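Local coordinates for appr-1-p processing domain protein (Thermus aquaticus Y51MC23, PDB 5M3E), which belongs to the macro domain family, a compact three-layered alpha/beta/alpha fold, and holds a bound adenosine-5-diphosphoribose, at residues A[17-22]-A[43-48]; A[25-30]-A[79-84]. All coordinates share one frame; numbering follows the deposited sequence.

Contact 1: A[17-22]-A[43-48]; sequences GNLLEA and LQFKRA. With APR (adenosine-5-diphosphoribose), chain B.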
loop_
_atom_site.group_PDB
_atom_site.type_symbol
_atom_site.label_atom_id
_atom_site.label_comp_id
_atom_site.label_asym_id
_atom_site.label_seq_id
_atom_site.Cartn_x
_atom_site.Cartn_y
_atom_site.Cartn_z
ATOM N N GLY A 17 -3.876 9.912 -12.061
ATOM C CA GLY A 17 -2.488 10.259 -12.222
ATOM C C GLY A 17 -1.618 9.106 -11.798
ATOM O O GLY A 17 -2.038 7.948 -11.799
ATOM N N ASN A 18 -0.392 9.449 -11.434
ATOM C CA ASN A 18 0.628 8.486 -11.100
ATOM C C ASN A 18 0.881 8.614 -9.604
ATOM O O ASN A 18 1.275 9.676 -9.130
ATOM C CB ASN A 18 1.894 8.757 -11.930
ATOM C CG ASN A 18 3.135 8.105 -11.346
ATOM O OD1 ASN A 18 3.061 7.082 -10.669
ATOM N ND2 ASN A 18 4.282 8.695 -11.611
ATOM N N LEU A 19 0.639 7.508 -8.885
ATOM C CA LEU A 19 0.779 7.415 -7.431
ATOM C C LEU A 19 2.146 7.870 -6.915
ATOM O O LEU A 19 2.243 8.492 -5.856
ATOM C CB LEU A 19 0.551 5.948 -6.997
ATOM C CG LEU A 19 0.906 5.526 -5.578
ATOM C CD1 LEU A 19 -0.036 6.203 -4.614
ATOM C CD2 LEU A 19 0.755 4.027 -5.442
ATOM N N LEU A 20 3.197 7.515 -7.641
ATOM C CA LEU A 20 4.593 7.628 -7.134
ATOM C C LEU A 20 5.119 9.067 -7.030
ATOM O O LEU A 20 6.170 9.295 -6.411
ATOM C CB LEU A 20 5.570 6.791 -8.002
ATOM C CG LEU A 20 5.549 5.272 -7.773
ATOM C CD1 LEU A 20 4.457 4.572 -8.579
ATOM C CD2 LEU A 20 6.909 4.704 -8.126
ATOM N N GLU A 21 4.403 10.000 -7.663
ATOM C CA GLU A 21 4.676 11.433 -7.558
ATOM C C GLU A 21 3.661 12.173 -6.655
ATOM O O GLU A 21 3.587 13.393 -6.685
ATOM C CB GLU A 21 4.784 12.042 -8.982
ATOM C CG GLU A 21 6.158 11.786 -9.646
ATOM C CD GLU A 21 6.209 12.024 -11.166
ATOM O OE1 GLU A 21 5.187 11.774 -11.857
ATOM O OE2 GLU A 21 7.295 12.431 -11.678
ATOM N N ALA A 22 2.911 11.436 -5.829
ATOM C CA ALA A 22 2.004 12.048 -4.852
ATOM C C ALA A 22 2.784 12.816 -3.783
ATOM O O ALA A 22 3.725 12.278 -3.205
ATOM C CB ALA A 22 1.108 11.009 -4.182
ATOM N N LEU A 43 6.392 -3.291 -9.695
ATOM C CA LEU A 43 7.545 -3.130 -10.593
ATOM C C LEU A 43 8.044 -1.688 -10.607
ATOM O O LEU A 43 9.245 -1.454 -10.477
ATOM C CB LEU A 43 7.198 -3.561 -11.998
ATOM C CG LEU A 43 8.263 -3.504 -13.109
ATOM C CD1 LEU A 43 9.554 -4.187 -12.658
ATOM C CD2 LEU A 43 7.709 -4.166 -14.361
ATOM N N GLN A 44 7.107 -0.744 -10.679
ATOM C CA GLN A 44 7.421 0.700 -10.643
ATOM C C GLN A 44 8.064 1.092 -9.332
ATOM O O GLN A 44 9.031 1.859 -9.350
ATOM C CB GLN A 44 6.175 1.570 -10.873
ATOM C CG GLN A 44 5.479 1.345 -12.214
ATOM C CD GLN A 44 4.037 1.853 -12.231
ATOM O OE1 GLN A 44 3.824 3.046 -12.160
ATOM N NE2 GLN A 44 3.052 0.944 -12.354
ATOM N N PHE A 45 7.549 0.553 -8.218
ATOM C CA PHE A 45 8.159 0.767 -6.894
ATOM C C PHE A 45 9.574 0.191 -6.772
ATOM O O PHE A 45 10.427 0.798 -6.116
ATOM C CB PHE A 45 7.291 0.214 -5.753
ATOM C CG PHE A 45 6.305 1.210 -5.188
ATOM C CD1 PHE A 45 5.153 1.522 -5.860
ATOM C CD2 PHE A 45 6.518 1.803 -3.941
ATOM C CE1 PHE A 45 4.234 2.433 -5.334
ATOM C CE2 PHE A 45 5.590 2.692 -3.402
ATOM C CZ PHE A 45 4.450 3.015 -4.108
ATOM N N LYS A 46 9.826 -0.953 -7.394
ATOM C CA LYS A 46 11.192 -1.506 -7.454
ATOM C C LYS A 46 12.177 -0.557 -8.161
ATOM O O LYS A 46 13.254 -0.290 -7.632
ATOM C CB LYS A 46 11.178 -2.869 -8.144
ATOM C CG LYS A 46 12.517 -3.563 -8.332
ATOM C CD LYS A 46 12.269 -4.820 -9.136
ATOM C CE LYS A 46 13.411 -5.816 -9.056
ATOM N NZ LYS A 46 14.672 -5.323 -9.632
ATOM N N ARG A 47 11.780 -0.047 -9.331
ATOM C CA ARG A 47 12.584 0.928 -10.094
ATOM C C ARG A 47 12.760 2.233 -9.315
ATOM O O ARG A 47 13.887 2.700 -9.142
ATOM C CB ARG A 47 11.974 1.264 -11.459
ATOM C CG ARG A 47 11.689 0.069 -12.352
ATOM C CD ARG A 47 11.878 0.391 -13.846
ATOM N NE ARG A 47 10.915 -0.339 -14.671
ATOM C CZ ARG A 47 9.648 0.037 -14.914
ATOM N NH1 ARG A 47 9.134 1.176 -14.414
ATOM N NH2 ARG A 47 8.874 -0.739 -15.678
ATOM N N ALA A 48 11.650 2.803 -8.837
ATOM C CA ALA A 48 11.696 4.095 -8.158
ATOM C C ALA A 48 12.412 4.027 -6.830
ATOM O O ALA A 48 13.160 4.946 -6.509
ATOM C CB ALA A 48 10.298 4.683 -7.977
HETATM N N1 APR B . -0.305 5.151 -10.147
HETATM C C2 APR B . -1.582 4.852 -9.814
HETATM N N3 APR B . -2.179 3.693 -10.157
HETATM C C4 APR B . -1.508 2.758 -10.874
HETATM C C5 APR B . -0.107 2.999 -11.279
HETATM C C6 APR B . 0.469 4.297 -10.855
HETATM N N6 APR B . 1.736 4.636 -11.165
HETATM N N7 APR B . 0.303 1.909 -11.967
HETATM C C8 APR B . -0.747 1.039 -11.992
HETATM N N9 APR B . -1.826 1.564 -11.345
HETATM C "C1'" APR B . -3.155 0.964 -11.106
HETATM C "C2'" APR B . -3.674 0.072 -12.218
HETATM O "O2'" APR B . -5.043 0.400 -12.449
HETATM C "C3'" APR B . -3.599 -1.328 -11.674
HETATM O "O3'" APR B . -4.649 -2.167 -12.196
HETATM O "O4'" APR B . -3.030 0.151 -9.933
HETATM C "C4'" APR B . -3.696 -1.086 -10.162
HETATM C "C5'" APR B . -3.103 -2.162 -9.260
HETATM O "O5'" APR B . -1.802 -2.566 -9.715
HETATM P PA APR B . -1.324 -4.089 -9.505
HETATM O O1A APR B . 0.178 -4.041 -9.514
HETATM O O2A APR B . -2.070 -4.974 -10.462
HETATM O O3A APR B . -1.771 -4.397 -7.964
HETATM P PB APR B . -2.613 -5.677 -7.434
HETATM O O1B APR B . -3.836 -5.875 -8.289
HETATM O O2B APR B . -2.793 -5.558 -5.919
HETATM O O5D APR B . -1.661 -6.953 -7.673
HETATM C C5D APR B . -0.598 -7.361 -6.801
HETATM O O4D APR B . 0.889 -7.324 -8.720
HETATM O O1D APR B . 1.941 -5.307 -8.248
HETATM C C1D APR B . 2.139 -6.717 -8.400
HETATM O O2D APR B . 4.008 -7.685 -7.171
HETATM C C2D APR B . 2.626 -7.321 -7.086
HETATM O O3D APR B . 2.242 -9.737 -7.189
HETATM C C3D APR B . 1.686 -8.476 -6.795
HETATM C C4D APR B . 0.449 -8.130 -7.616
#

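Contact 2: A[25-30]-A[79-84]; sequences EALVNT and AQPRYI. With APR (adenosine-5-diphosphoribose), chain B.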
loop_
_atom_site.group_PDB
_atom_site.type_symbol
_atom_site.label_atom_id
_atom_site.label_comp_id
_atom_site.label_asym_id
_atom_site.label_seq_id
_atom_site.Cartn_x
_atom_site.Cartn_y
_atom_site.Cartn_z
ATOM N N GLU A 25 3.673 11.922 2.760
ATOM C CA GLU A 25 4.608 11.336 3.712
ATOM C C GLU A 25 4.790 9.832 3.507
ATOM O O GLU A 25 5.911 9.335 3.691
ATOM C CB GLU A 25 4.159 11.635 5.150
ATOM C CG GLU A 25 4.160 13.136 5.465
ATOM C CD GLU A 25 3.801 13.481 6.909
ATOM O OE1 GLU A 25 3.312 12.606 7.664
ATOM O OE2 GLU A 25 4.007 14.660 7.286
ATOM N N ALA A 26 3.710 9.126 3.121
ATOM C CA ALA A 26 3.715 7.642 2.999
ATOM C C ALA A 26 3.064 7.133 1.725
ATOM O O ALA A 26 1.993 7.585 1.352
ATOM C CB ALA A 26 3.036 6.990 4.196
ATOM N N LEU A 27 3.712 6.182 1.063
ATOM C CA LEU A 27 3.187 5.591 -0.175
ATOM C C LEU A 27 2.834 4.125 0.039
ATOM O O LEU A 27 3.594 3.395 0.636
ATOM C CB LEU A 27 4.213 5.713 -1.321
ATOM C CG LEU A 27 4.419 7.075 -1.991
ATOM C CD1 LEU A 27 5.427 6.934 -3.133
ATOM C CD2 LEU A 27 3.111 7.646 -2.514
ATOM N N VAL A 28 1.686 3.703 -0.477
ATOM C CA VAL A 28 1.291 2.304 -0.384
ATOM C C VAL A 28 1.665 1.584 -1.643
ATOM O O VAL A 28 1.254 1.962 -2.738
ATOM C CB VAL A 28 -0.213 2.115 -0.115
ATOM C CG1 VAL A 28 -0.595 0.630 -0.133
ATOM C CG2 VAL A 28 -0.591 2.737 1.225
ATOM N N ASN A 29 2.443 0.532 -1.450
ATOM C CA ASN A 29 2.807 -0.413 -2.501
ATOM C C ASN A 29 1.988 -1.707 -2.375
ATOM O O ASN A 29 1.713 -2.163 -1.283
ATOM C CB ASN A 29 4.323 -0.703 -2.444
ATOM C CG ASN A 29 4.802 -1.574 -3.613
ATOM O OD1 ASN A 29 4.124 -1.711 -4.613
ATOM N ND2 ASN A 29 5.954 -2.192 -3.459
ATOM N N THR A 30 1.614 -2.293 -3.511
ATOM C CA THR A 30 0.906 -3.584 -3.560
ATOM C C THR A 30 1.921 -4.698 -3.801
ATOM O O THR A 30 2.530 -4.772 -4.884
ATOM C CB THR A 30 -0.098 -3.627 -4.722
ATOM O OG1 THR A 30 0.593 -3.510 -5.981
ATOM C CG2 THR A 30 -1.056 -2.504 -4.620
ATOM N N ALA A 79 13.474 12.113 4.171
ATOM C CA ALA A 79 13.051 11.521 2.901
ATOM C C ALA A 79 11.604 11.924 2.639
ATOM O O ALA A 79 10.825 12.043 3.571
ATOM C CB ALA A 79 13.197 10.011 2.950
ATOM N N GLN A 80 11.281 12.177 1.368
ATOM C CA GLN A 80 9.903 12.436 0.926
ATOM C C GLN A 80 9.594 11.642 -0.388
ATOM O O GLN A 80 10.120 11.972 -1.449
ATOM C CB GLN A 80 9.628 13.940 0.760
ATOM C CG GLN A 80 8.141 14.282 0.543
ATOM C CD GLN A 80 7.632 13.906 -0.859
ATOM O OE1 GLN A 80 8.172 14.364 -1.872
ATOM N NE2 GLN A 80 6.616 13.053 -0.919
ATOM N N PRO A 81 8.734 10.615 -0.326
ATOM C CA PRO A 81 8.070 10.154 0.913
ATOM C C PRO A 81 9.037 9.596 1.944
ATOM O O PRO A 81 10.141 9.165 1.599
ATOM C CB PRO A 81 7.148 9.040 0.417
ATOM C CG PRO A 81 7.825 8.544 -0.817
ATOM C CD PRO A 81 8.345 9.784 -1.479
ATOM N N ARG A 82 8.627 9.642 3.205
ATOM C CA ARG A 82 9.391 9.010 4.266
ATOM C C ARG A 82 9.136 7.502 4.331
ATOM O O ARG A 82 10.069 6.723 4.575
ATOM C CB ARG A 82 9.087 9.626 5.619
ATOM C CG ARG A 82 9.852 8.876 6.688
ATOM C CD ARG A 82 10.063 9.674 7.931
ATOM N NE ARG A 82 11.031 8.976 8.759
ATOM C CZ ARG A 82 11.156 9.127 10.068
ATOM N NH1 ARG A 82 10.361 9.957 10.739
ATOM N NH2 ARG A 82 12.082 8.428 10.706
ATOM N N TYR A 83 7.878 7.101 4.142
ATOM C CA TYR A 83 7.495 5.705 4.303
ATOM C C TYR A 83 6.988 5.079 3.004
ATOM O O TYR A 83 6.201 5.694 2.277
ATOM C CB TYR A 83 6.461 5.552 5.436
ATOM C CG TYR A 83 7.026 5.957 6.787
ATOM C CD1 TYR A 83 8.027 5.198 7.399
ATOM C CD2 TYR A 83 6.586 7.114 7.443
ATOM C CE1 TYR A 83 8.576 5.567 8.623
ATOM C CE2 TYR A 83 7.124 7.490 8.679
ATOM C CZ TYR A 83 8.122 6.712 9.263
ATOM O OH TYR A 83 8.678 7.070 10.463
ATOM N N ILE A 84 7.472 3.870 2.719
ATOM C CA ILE A 84 6.789 2.939 1.840
ATOM C C ILE A 84 6.080 1.903 2.709
ATOM O O ILE A 84 6.708 1.190 3.478
ATOM C CB ILE A 84 7.728 2.207 0.851
ATOM C CG1 ILE A 84 8.630 3.193 0.088
ATOM C CG2 ILE A 84 6.918 1.321 -0.106
ATOM C CD1 ILE A 84 7.913 4.314 -0.636
HETATM N N1 APR B . -0.305 5.151 -10.147
HETATM C C2 APR B . -1.582 4.852 -9.814
HETATM N N3 APR B . -2.179 3.693 -10.157
HETATM C C4 APR B . -1.508 2.758 -10.874
HETATM C C5 APR B . -0.107 2.999 -11.279
HETATM C C6 APR B . 0.469 4.297 -10.855
HETATM N N6 APR B . 1.736 4.636 -11.165
HETATM N N7 APR B . 0.303 1.909 -11.967
HETATM C C8 APR B . -0.747 1.039 -11.992
HETATM N N9 APR B . -1.826 1.564 -11.345
HETATM C "C1'" APR B . -3.155 0.964 -11.106
HETATM C "C2'" APR B . -3.674 0.072 -12.218
HETATM O "O2'" APR B . -5.043 0.400 -12.449
HETATM C "C3'" APR B . -3.599 -1.328 -11.674
HETATM O "O3'" APR B . -4.649 -2.167 -12.196
HETATM O "O4'" APR B . -3.030 0.151 -9.933
HETATM C "C4'" APR B . -3.696 -1.086 -10.162
HETATM C "C5'" APR B . -3.103 -2.162 -9.260
HETATM O "O5'" APR B . -1.802 -2.566 -9.715
HETATM P PA APR B . -1.324 -4.089 -9.505
HETATM O O1A APR B . 0.178 -4.041 -9.514
HETATM O O2A APR B . -2.070 -4.974 -10.462
HETATM O O3A APR B . -1.771 -4.397 -7.964
HETATM P PB APR B . -2.613 -5.677 -7.434
HETATM O O1B APR B . -3.836 -5.875 -8.289
HETATM O O2B APR B . -2.793 -5.558 -5.919
HETATM O O5D APR B . -1.661 -6.953 -7.673
HETATM C C5D APR B . -0.598 -7.361 -6.801
HETATM O O4D APR B . 0.889 -7.324 -8.720
HETATM O O1D APR B . 1.941 -5.307 -8.248
HETATM C C1D APR B . 2.139 -6.717 -8.400
HETATM O O2D APR B . 4.008 -7.685 -7.171
HETATM C C2D APR B . 2.626 -7.321 -7.086
HETATM O O3D APR B . 2.242 -9.737 -7.189
HETATM C C3D APR B . 1.686 -8.476 -6.795
HETATM C C4D APR B . 0.449 -8.130 -7.616
#

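Contact 1: A[17-22]-A[43-48]
The ring of F45 is met from two directions by the leucine pair of the 3-10 turn 19-20. L19 sends CD2 to the ring edge, in its plane, 3.8 Å from F45 CE1, the two side chains crossing at about a right angle. L20 lays CD2 over one face, displaced toward the rim, while its other methyl, CD1, approaches obliquely. The same CD2 touches A48 CB at 3.4 Å, so one methyl bridges F45 and A48, residues three apart on helix 40-48.

The second flat group is the adenine of adenosine-5-diphosphoribose, gripped along its rim from both segments. The backbone N of L19 gives a nearly straight bond to APR N1 (2.8 Å, 175°). N6 of the adenine donates to N18 OD1 at 2.8 Å and also to Q44 OE1 at 2.8 Å. Q44 turns its amide the complementary way, NE2 donating to APR N7 at 2.9 Å, and the same NE2 reaches G40 O on its own helix. With CG beside its backbone N (chi1 -60°) and the chain extended beyond, Q44 carries this amide out to the base.

N18 OD1 is shared: in an Asx turn it also accepts L20 N, which sits well above the plane of the N18 side-chain carbonyl, 63° out of it. No hydrogen bond joins the two segments directly; their polar link runs through the ligand. Both N6 hydrogens, N1 and N7 thus find partners, a pattern consistent with recognition of adenine by its donors and acceptors; across the segments themselves the contacts are mainly apolar.

Contact 2: A[25-30]-A[79-84]
L27 and P81 meet at a slant where the loop leading into strand 83-88 passes the start of strand 26-31, L27 CD1 lying 3.7 Å from P81 CG. The leucine has CG anti to its carbonyl carbon (chi1 -75°) and a straight second torsion, which brings CD1 against CG of the proline ring; a cis peptide precedes P81. Farther on, I84 holds CG1 beside its backbone N (chi1 -51°) and bends again at chi2 -54°, folding CD1 back to within 4.0 Å of L27 CB. Its other branch, CG2, meets N29 CB at the same distance, while the N29 amide turns to N86.

Strands 26-31 and 83-88 run parallel as neighbours in the mixed central sheet of the macro domain. Y83 N donates to E25 O at 3.0 Å, and L27 N returns a bond to Y83 O at 2.8 Å. R82 N adds a weak bond to E25 O, so that one carbonyl takes two donors where the segments first meet.

A26 and Y83 share the opposite face of the sheet from L27 and I84, their CB atoms 3.9 Å apart. The tyrosine ring swings away from the first strand and is covered on one face by R82 CG, 3.6 Å above its centre. R82 runs along the ring until Y83 OH lies over the centre of its guanidinium, whose NH2 forms a salt bridge with D74 of strand 71-74.

How the contacts relate
The centres of contacts 1 and 2 are about 10 Å apart, and the two touch: F45 packs on N29, and L19 reaches V28 O. Their segments alternate along the chain, 17-22, 25-30, 43-48 and 79-84, so each contact ties together parts separated by a piece of the other. Contact 2 joins two strands within the central sheet; contact 1 lies beside it, pairing the loop after strand 11-15 with helix 40-48, which packs on strand 26-31. Both touch adenosine-5-diphosphoribose, contact 1 at the adenine and contact 2 through T30 near its diphosphate and distal ribose. The pair illustrates how a strand end, a loop and a helix can together form one ligand site.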